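Hydratase ChsH2 (Mycobacterium tuberculosis KZN 4207, PDB 4WNB) hydrates the steroid thioester 3-oxo-4,17-pregnadiene-20-carboxyl-CoA to its 17-hydroxy product during breakdown of the cholesterol side chain. Local coordinates at residues F143-I148 against E159-I164; T110-L115 against D154-E159. One frame throughout, in Å; residues are numbered along the deposited sequence.

Contact 1. Residues F143-I148 against E159-I164; sequences FINQHI and EMNWRI. With CD (cadmium ion), chain C.
Gln146 and Trp162 lie side by side on the packed face of this antiparallel pairing, within the curved sheet of a hot-dog-like dehydratase fold. Backbone bonds such as Gln146 N to Trp162 O (2.7 Å) set the register. With CG between the backbone N and the carbonyl carbon (chi1 73°), the indole of Trp162 swings alongside the glutamine, whose CB sits 3.4 Å from NE1. The longer bond from Trp162 NE1 to Gln146 OE1 (3.3 Å) runs in the ring plane but reaches the amide oxygen from above the carbonyl plane. Around this pair pack branched or flexible apolar chains: Ile144 against Ile164, and Ile148 CG1 against Met160 CE (3.7 Å). Helix 87-96 covers part of this face.

The other face is polar and more open. His147 NE2 binds the cadmium ion at 2.6 Å, Glu159 grips it with both carboxylate oxygens, and a water also ligates it. Further along, Arg163 NE donates almost straight to Asn145 OD1, at a nominal length too short to be trusted exactly. Asn145 ND2 is held by Asp129 O, fixing the amide. A neutral acceptor probably helps to orient Arg163 without neutralising its charge; NH1 bonds N1A of the bound 3-oxo-4-pregnene-20-carboxyl-CoA.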
ATOM      1  N   PHE A 143      15.491   6.026  28.902  1.00 30.71           N
ATOM      2  CA  PHE A 143      14.592   6.736  27.996  1.00 30.22           C
ATOM      3  C   PHE A 143      15.368   7.656  27.058  1.00 31.84           C
ATOM      4  O   PHE A 143      16.138   8.507  27.486  1.00 29.71           O
ATOM      5  CB  PHE A 143      13.555   7.523  28.792  1.00 32.33           C
ATOM      6  CG  PHE A 143      12.587   6.646  29.535  1.00 35.13           C
ATOM      7  CD1 PHE A 143      12.846   6.252  30.838  1.00 37.68           C
ATOM      8  CD2 PHE A 143      11.426   6.195  28.920  1.00 31.66           C
ATOM      9  CE1 PHE A 143      11.962   5.434  31.515  1.00 37.69           C
ATOM     10  CE2 PHE A 143      10.539   5.383  29.591  1.00 32.34           C
ATOM     11  CZ  PHE A 143      10.805   5.000  30.889  1.00 36.29           C
ATOM     12  N   ILE A 144      15.154   7.462  25.765  1.00 27.42           N
ATOM     13  CA  ILE A 144      15.871   8.193  24.739  1.00 26.89           C
ATOM     14  C   ILE A 144      14.933   9.042  23.905  1.00 25.99           C
ATOM     15  O   ILE A 144      13.993   8.517  23.305  1.00 25.35           O
ATOM     16  CB  ILE A 144      16.610   7.231  23.805  1.00 26.76           C
ATOM     17  CG1 ILE A 144      17.656   6.433  24.598  1.00 27.98           C
ATOM     18  CG2 ILE A 144      17.215   7.988  22.635  1.00 26.43           C
ATOM     19  CD1 ILE A 144      17.988   5.109  23.939  1.00 30.17           C
ATOM     20  N   ASN A 145      15.199  10.342  23.865  1.00 26.25           N
ATOM     21  CA  ASN A 145      14.417  11.253  23.039  1.00 25.78           C
ATOM     22  C   ASN A 145      15.125  11.591  21.743  1.00 25.54           C
ATOM     23  O   ASN A 145      16.329  11.833  21.721  1.00 26.38           O
ATOM     24  CB  ASN A 145      14.113  12.556  23.791  1.00 33.25           C
ATOM     25  CG  ASN A 145      13.376  12.314  25.091  1.00 38.11           C
ATOM     26  OD1 ASN A 145      12.169  12.086  25.099  1.00 43.51           O
ATOM     27  ND2 ASN A 145      14.100  12.363  26.198  1.00 44.43           N
ATOM     28  N   GLN A 146      14.359  11.622  20.665  1.00 25.90           N
ATOM     29  CA  GLN A 146      14.889  12.043  19.382  1.00 26.86           C
ATOM     30  C   GLN A 146      14.055  13.189  18.860  1.00 28.30           C
ATOM     31  O   GLN A 146      12.835  13.212  19.002  1.00 26.43           O
ATOM     32  CB  GLN A 146      14.905  10.881  18.390  1.00 29.67           C
ATOM     33  CG  GLN A 146      15.546  11.215  17.058  1.00 42.42           C
ATOM     34  CD  GLN A 146      15.860   9.977  16.250  1.00 48.93           C
ATOM     35  OE1 GLN A 146      15.125   9.623  15.326  1.00 51.16           O
ATOM     36  NE2 GLN A 146      16.952   9.297  16.602  1.00 53.59           N
ATOM     37  N   HIS A 147      14.724  14.144  18.248  1.00 24.29           N
ATOM     38  CA  HIS A 147      14.047  15.322  17.785  1.00 26.73           C
ATOM     39  C   HIS A 147      14.177  15.429  16.272  1.00 25.97           C
ATOM     40  O   HIS A 147      15.289  15.507  15.736  1.00 26.02           O
ATOM     41  CB  HIS A 147      14.633  16.536  18.496  1.00 25.94           C
ATOM     42  CG  HIS A 147      14.118  17.834  17.992  1.00 33.64           C
ATOM     43  ND1 HIS A 147      14.817  18.600  17.087  1.00 39.85           N
ATOM     44  CD2 HIS A 147      12.982  18.513  18.267  1.00 33.69           C
ATOM     45  CE1 HIS A 147      14.131  19.695  16.822  1.00 41.88           C
ATOM     46  NE2 HIS A 147      13.013  19.661  17.518  1.00 37.60           N
ATOM     47  N   ILE A 148      13.029  15.440  15.598  1.00 23.06           N
ATOM     48  CA  ILE A 148      12.963  15.427  14.139  1.00 24.25           C
ATOM     49  C   ILE A 148      12.435  16.755  13.612  1.00 23.64           C
ATOM     50  O   ILE A 148      11.463  17.279  14.133  1.00 27.71           O
ATOM     51  CB  ILE A 148      12.014  14.314  13.605  1.00 23.01           C
ATOM     52  CG1 ILE A 148      12.387  12.926  14.124  1.00 25.22           C
ATOM     53  CG2 ILE A 148      11.895  14.393  12.083  1.00 25.97           C
ATOM     54  CD1 ILE A 148      13.825  12.647  14.224  1.00 28.86           C
ATOM     55  N   GLU A 159       7.675  19.299  13.243  1.00 28.48           N
ATOM     56  CA  GLU A 159       8.665  18.582  14.029  1.00 25.63           C
ATOM     57  C   GLU A 159       8.033  17.478  14.838  1.00 26.97           C
ATOM     58  O   GLU A 159       6.814  17.426  15.018  1.00 25.22           O
ATOM     59  CB  GLU A 159       9.406  19.533  14.949  1.00 34.44           C
ATOM     60  CG  GLU A 159       8.525  20.148  15.989  1.00 28.70           C
ATOM     61  CD  GLU A 159       9.327  20.614  17.150  1.00 39.01           C
ATOM     62  OE1 GLU A 159       9.917  21.715  17.016  1.00 30.47           O
ATOM     63  OE2 GLU A 159       9.355  19.858  18.154  1.00 35.62           O
ATOM     64  N   MET A 160       8.879  16.574  15.302  1.00 25.31           N
ATOM     65  CA  MET A 160       8.426  15.456  16.093  1.00 25.20           C
ATOM     66  C   MET A 160       9.435  15.246  17.190  1.00 28.63           C
ATOM     67  O   MET A 160      10.644  15.250  16.947  1.00 28.51           O
ATOM     68  CB  MET A 160       8.272  14.200  15.256  1.00 25.20           C
ATOM     69  CG  MET A 160       8.064  12.943  16.087  1.00 24.52           C
ATOM     70  SD  MET A 160       7.566  11.532  15.097  1.00 29.24           S
ATOM     71  CE  MET A 160       9.001  11.329  14.042  1.00 34.74           C
ATOM     72  N   ASN A 161       8.949  15.148  18.411  1.00 26.10           N
ATOM     73  CA  ASN A 161       9.812  14.694  19.475  1.00 26.67           C
ATOM     74  C   ASN A 161       9.307  13.345  19.883  1.00 29.16           C
ATOM     75  O   ASN A 161       8.152  13.194  20.289  1.00 30.75           O
ATOM     76  CB  ASN A 161       9.835  15.662  20.653  1.00 36.10           C
ATOM     77  CG  ASN A 161      11.064  15.474  21.502  1.00 38.52           C
ATOM     78  OD1 ASN A 161      11.201  14.475  22.216  1.00 51.87           O
ATOM     79  ND2 ASN A 161      11.988  16.417  21.405  1.00 49.28           N
ATOM     80  N   TRP A 162      10.131  12.326  19.719  1.00 26.53           N
ATOM     81  CA  TRP A 162       9.650  11.042  20.150  1.00 27.51           C
ATOM     82  C   TRP A 162      10.641  10.345  21.062  1.00 26.37           C
ATOM     83  O   TRP A 162      11.829  10.693  21.156  1.00 26.79           O
ATOM     84  CB  TRP A 162       9.270  10.177  18.957  1.00 33.63           C
ATOM     85  CG  TRP A 162      10.385   9.648  18.161  1.00 35.21           C
ATOM     86  CD1 TRP A 162      11.338  10.358  17.497  1.00 43.15           C
ATOM     87  CD2 TRP A 162      10.653   8.270  17.906  1.00 42.83           C
ATOM     88  NE1 TRP A 162      12.200   9.497  16.847  1.00 48.63           N
ATOM     89  CE2 TRP A 162      11.798   8.209  17.086  1.00 46.88           C
ATOM     90  CE3 TRP A 162      10.033   7.079  18.290  1.00 46.66           C
ATOM     91  CZ2 TRP A 162      12.338   7.000  16.651  1.00 50.55           C
ATOM     92  CZ3 TRP A 162      10.564   5.885  17.850  1.00 48.57           C
ATOM     93  CH2 TRP A 162      11.708   5.853  17.047  1.00 49.84           C
ATOM     94  N   ARG A 163      10.104   9.403  21.805  1.00 26.60           N
ATOM     95  CA  ARG A 163      10.837   8.834  22.914  1.00 27.37           C
ATOM     96  C   ARG A 163      10.723   7.324  22.864  1.00 27.15           C
ATOM     97  O   ARG A 163       9.647   6.778  22.592  1.00 26.85           O
ATOM     98  CB  ARG A 163      10.303   9.387  24.236  1.00 29.17           C
ATOM     99  CG  ARG A 163      11.078   8.942  25.476  1.00 29.49           C
ATOM    100  CD  ARG A 163      10.512   9.615  26.731  1.00 34.45           C
ATOM    101  NE  ARG A 163      10.491  11.073  26.605  1.00 37.72           N
ATOM    102  CZ  ARG A 163       9.601  11.868  27.194  1.00 40.00           C
ATOM    103  NH1 ARG A 163       8.639  11.354  27.949  1.00 45.28           N
ATOM    104  NH2 ARG A 163       9.667  13.179  27.024  1.00 42.82           N
ATOM    105  N   ILE A 164      11.841   6.648  23.084  1.00 27.49           N
ATOM    106  CA  ILE A 164      11.813   5.211  23.214  1.00 27.60           C
ATOM    107  C   ILE A 164      12.437   4.826  24.535  1.00 28.63           C
ATOM    108  O   ILE A 164      13.218   5.589  25.108  1.00 29.29           O
ATOM    109  CB  ILE A 164      12.565   4.502  22.090  1.00 27.29           C
ATOM    110  CG1 ILE A 164      14.029   4.934  22.077  1.00 29.18           C
ATOM    111  CG2 ILE A 164      11.910   4.807  20.739  1.00 26.46           C
ATOM    112  CD1 ILE A 164      14.887   4.137  21.131  1.00 27.95           C
TER
HETATM  113 CD    CD C 201      11.455  21.118  18.966  0.76 37.08          CD
HETATM  114  O   HOH W   1      11.190  19.669  21.297  1.00 38.75           O

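Contact 2. Residues T110-L115 against D154-E159. With CA (calcium ion), chain D; CD (cadmium ion), chain C.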
ATOM      1  N   THR A 110       4.440  18.510  15.983  1.00 26.32           N
ATOM      2  CA  THR A 110       4.016  19.899  15.869  1.00 27.89           C
ATOM      3  C   THR A 110       3.991  20.309  14.411  1.00 31.16           C
ATOM      4  O   THR A 110       4.954  20.072  13.673  1.00 26.10           O
ATOM      5  CB  THR A 110       4.953  20.832  16.673  1.00 27.98           C
ATOM      6  OG1 THR A 110       4.832  20.495  18.050  1.00 28.60           O
ATOM      7  CG2 THR A 110       4.570  22.280  16.485  1.00 36.17           C
ATOM      8  N   TYR A 111       2.870  20.894  13.995  1.00 31.01           N
ATOM      9  CA  TYR A 111       2.664  21.307  12.610  1.00 27.01           C
ATOM     10  C   TYR A 111       2.607  22.823  12.511  1.00 31.84           C
ATOM     11  O   TYR A 111       1.639  23.442  12.961  1.00 31.49           O
ATOM     12  CB  TYR A 111       1.369  20.699  12.055  1.00 26.64           C
ATOM     13  CG  TYR A 111       1.189  19.254  12.447  1.00 26.01           C
ATOM     14  CD1 TYR A 111       2.017  18.263  11.929  1.00 26.86           C
ATOM     15  CD2 TYR A 111       0.201  18.878  13.345  1.00 26.41           C
ATOM     16  CE1 TYR A 111       1.860  16.938  12.288  1.00 26.37           C
ATOM     17  CE2 TYR A 111       0.036  17.551  13.708  1.00 31.31           C
ATOM     18  CZ  TYR A 111       0.872  16.588  13.177  1.00 26.57           C
ATOM     19  OH  TYR A 111       0.703  15.270  13.536  1.00 24.74           O
ATOM     20  N   HIS A 112       3.635  23.415  11.915  1.00 30.43           N
ATOM     21  CA  HIS A 112       3.723  24.865  11.825  1.00 29.01           C
ATOM     22  C   HIS A 112       2.731  25.397  10.791  1.00 29.15           C
ATOM     23  O   HIS A 112       2.129  26.450  10.986  1.00 35.76           O
ATOM     24  CB  HIS A 112       5.141  25.285  11.477  1.00 28.86           C
ATOM     25  CG  HIS A 112       6.119  25.088  12.600  1.00 35.13           C
ATOM     26  ND1 HIS A 112       5.881  25.540  13.881  1.00 44.15           N
ATOM     27  CD2 HIS A 112       7.340  24.502  12.631  1.00 37.74           C
ATOM     28  CE1 HIS A 112       6.912  25.241  14.652  1.00 43.40           C
ATOM     29  NE2 HIS A 112       7.807  24.605  13.919  1.00 38.99           N
ATOM     30  N   ARG A 113       2.568  24.657   9.700  1.00 28.34           N
ATOM     31  CA  ARG A 113       1.553  24.974   8.695  1.00 30.38           C
ATOM     32  C   ARG A 113       1.161  23.718   7.928  1.00 27.79           C
ATOM     33  O   ARG A 113       1.851  22.697   8.008  1.00 26.91           O
ATOM     34  CB  ARG A 113       2.056  26.018   7.705  1.00 29.15           C
ATOM     35  CG  ARG A 113       3.205  25.548   6.810  1.00 28.44           C
ATOM     36  CD  ARG A 113       3.372  26.498   5.620  1.00 29.08           C
ATOM     37  NE  ARG A 113       4.552  26.241   4.789  1.00 28.69           N
ATOM     38  CZ  ARG A 113       4.537  25.521   3.672  1.00 33.08           C
ATOM     39  NH1 ARG A 113       3.410  24.947   3.270  1.00 33.89           N
ATOM     40  NH2 ARG A 113       5.650  25.348   2.969  1.00 29.16           N
ATOM     41  N   TYR A 114       0.069  23.814   7.168  1.00 28.08           N
ATOM     42  CA  TYR A 114      -0.308  22.751   6.239  1.00 33.34           C
ATOM     43  C   TYR A 114       0.544  22.786   4.972  1.00 27.27           C
ATOM     44  O   TYR A 114       0.974  23.852   4.518  1.00 33.25           O
ATOM     45  CB  TYR A 114      -1.788  22.857   5.863  1.00 28.87           C
ATOM     46  CG  TYR A 114      -2.743  22.411   6.943  1.00 31.39           C
ATOM     47  CD1 TYR A 114      -2.727  23.005   8.201  1.00 35.49           C
ATOM     48  CD2 TYR A 114      -3.678  21.416   6.699  1.00 28.10           C
ATOM     49  CE1 TYR A 114      -3.600  22.599   9.192  1.00 36.33           C
ATOM     50  CE2 TYR A 114      -4.564  21.013   7.672  1.00 28.36           C
ATOM     51  CZ  TYR A 114      -4.524  21.610   8.919  1.00 28.81           C
ATOM     52  OH  TYR A 114      -5.388  21.214   9.913  1.00 29.21           O
ATOM     53  N   LEU A 115       0.753  21.611   4.389  1.00 26.59           N
ATOM     54  CA  LEU A 115       1.536  21.454   3.167  1.00 28.24           C
ATOM     55  C   LEU A 115       0.642  21.307   1.946  1.00 26.91           C
ATOM     56  O   LEU A 115      -0.512  20.862   2.039  1.00 27.05           O
ATOM     57  CB  LEU A 115       2.455  20.231   3.257  1.00 26.62           C
ATOM     58  CG  LEU A 115       3.400  20.189   4.446  1.00 25.23           C
ATOM     59  CD1 LEU A 115       4.344  19.025   4.287  1.00 30.93           C
ATOM     60  CD2 LEU A 115       4.152  21.531   4.548  1.00 29.65           C
ATOM     61  N   ASP A 154      14.249  25.685   3.160  1.00 36.20           N
ATOM     62  CA  ASP A 154      14.868  26.124   4.405  1.00 41.37           C
ATOM     63  C   ASP A 154      13.819  26.506   5.446  1.00 39.22           C
ATOM     64  O   ASP A 154      14.152  26.986   6.534  1.00 37.91           O
ATOM     65  CB  ASP A 154      15.814  27.305   4.143  1.00 49.22           C
ATOM     66  CG  ASP A 154      17.076  26.889   3.400  1.00 53.13           C
ATOM     67  OD1 ASP A 154      17.618  25.800   3.704  1.00 55.64           O
ATOM     68  OD2 ASP A 154      17.523  27.649   2.515  1.00 59.04           O
ATOM     69  N   GLU A 155      12.552  26.285   5.111  1.00 30.98           N
ATOM     70  CA  GLU A 155      11.452  26.604   6.014  1.00 30.16           C
ATOM     71  C   GLU A 155      11.066  25.423   6.921  1.00 35.83           C
ATOM     72  O   GLU A 155      10.673  24.364   6.431  1.00 28.85           O
ATOM     73  CB  GLU A 155      10.231  27.054   5.212  1.00 29.17           C
ATOM     74  CG  GLU A 155       9.004  27.287   6.067  1.00 30.02           C
ATOM     75  CD  GLU A 155       7.730  27.459   5.252  1.00 28.87           C
ATOM     76  OE1 GLU A 155       7.768  27.293   4.008  1.00 36.24           O
ATOM     77  OE2 GLU A 155       6.683  27.757   5.868  1.00 34.10           O
ATOM     78  N   ASP A 156      11.194  25.623   8.234  1.00 35.21           N
ATOM     79  CA  ASP A 156      10.742  24.677   9.271  1.00 31.43           C
ATOM     80  C   ASP A 156       9.218  24.551   9.160  1.00 32.83           C
ATOM     81  O   ASP A 156       8.506  25.523   9.402  1.00 28.21           O
ATOM     82  CB  ASP A 156      11.208  25.180  10.680  1.00 31.83           C
ATOM     83  CG  ASP A 156      10.716  24.295  11.857  1.00 36.12           C
ATOM     84  OD1 ASP A 156      10.155  23.220  11.594  1.00 30.43           O
ATOM     85  OD2 ASP A 156      10.907  24.652  13.064  1.00 29.65           O
ATOM     86  N   VAL A 157       8.705  23.380   8.762  1.00 26.54           N
ATOM     87  CA  VAL A 157       7.253  23.220   8.627  1.00 26.26           C
ATOM     88  C   VAL A 157       6.614  22.264   9.651  1.00 31.74           C
ATOM     89  O   VAL A 157       5.400  22.293   9.850  1.00 28.43           O
ATOM     90  CB  VAL A 157       6.854  22.729   7.200  1.00 28.95           C
ATOM     91  CG1 VAL A 157       7.249  23.748   6.137  1.00 26.34           C
ATOM     92  CG2 VAL A 157       7.468  21.377   6.884  1.00 25.17           C
ATOM     93  N   ALA A 158       7.420  21.427  10.297  1.00 25.57           N
ATOM     94  CA  ALA A 158       6.903  20.506  11.299  1.00 25.34           C
ATOM     95  C   ALA A 158       8.025  19.862  12.095  1.00 26.09           C
ATOM     96  O   ALA A 158       9.178  19.848  11.663  1.00 25.25           O
ATOM     97  CB  ALA A 158       6.043  19.409  10.633  1.00 24.73           C
ATOM     98  N   GLU A 159       7.675  19.299  13.243  1.00 28.48           N
ATOM     99  CA  GLU A 159       8.665  18.582  14.029  1.00 25.63           C
ATOM    100  C   GLU A 159       8.033  17.478  14.838  1.00 26.97           C
ATOM    101  O   GLU A 159       6.814  17.426  15.018  1.00 25.22           O
ATOM    102  CB  GLU A 159       9.406  19.533  14.949  1.00 34.44           C
ATOM    103  CG  GLU A 159       8.525  20.148  15.989  1.00 28.70           C
ATOM    104  CD  GLU A 159       9.327  20.614  17.150  1.00 39.01           C
ATOM    105  OE1 GLU A 159       9.917  21.715  17.016  1.00 30.47           O
ATOM    106  OE2 GLU A 159       9.355  19.858  18.154  1.00 35.62           O
TER
HETATM  107 CA    CA D 202       9.826  24.292  14.709  1.00 22.62          CA
HETATM  108 CD    CD C 201      11.455  21.118  18.966  0.76 37.08          CD
HETATM  109  O   HOH W   2       6.688  18.440  18.923  1.00 37.73           O
HETATM  110  O   HOH W   3       3.158  20.443   8.618  1.00 25.46           O
HETATM  111  O   HOH W   1      11.190  19.669  21.297  1.00 38.75           O
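Val157 binds His112 through its backbone and packs its side chain against Leu115. Val157 O accepts a hydrogen bond from His112 N at 2.9 Å, from well above the carbonyl plane, and another from a water. The compact, branched side chain crosses Leu115 at about a right angle, with CB 4.0 Å from CD2, while CG1 lies 3.9 Å from Arg113 NH2. That guanidinium grips Glu155 side-on, NE to OE2 at 2.8 Å and NH2 to OE1 at 3.1 Å, and has a second acidic partner, Glu119.

His112 lies where strand gives way to loop. CG anti to the carbonyl carbon (chi1 -71°) places the imidazole beside the Val157 carbonyl, with His112 CB 3.4 Å from Val157 O, and NE2 binds calcium at 2.2 Å. Asp156 OD2 binds the same ion, its carboxylate turned 88° from the ring.

Thr110, beta-branched and suited to a strand, exchanges backbone bonds with Glu159. Its CB touches Glu159 CG at 3.7 Å, and a water links OG1 to OE2.

Val157 and Ala158 form a classic beta bulge opposite Trp150 of strand 141-152. Helix 69-72 meets Ala158 and Leu115 through Ile69, while Thr110 pairs with a strand of another subunit, extending the sheet.

Strand 101-111 delivers residues 110-115, the first half of contact 2. The chain then runs through strand 121-136 and into strand 141-152, which carries 143-148, the first half of contact 1. After a tight turn, 154-159 closes the 38-residue loop of contact 2, and the continuing strand, 159-164, closes the 10-residue loop of contact 1, a beta hairpin. The segments alternate along the sequence, so the two contacts cross. Strand 155-167 lies between strands 141-152 and 101-111 and joins both into one sheet. The contact centres are about 17 Å apart; Glu159 belongs to both, and the cadmium ion touches each.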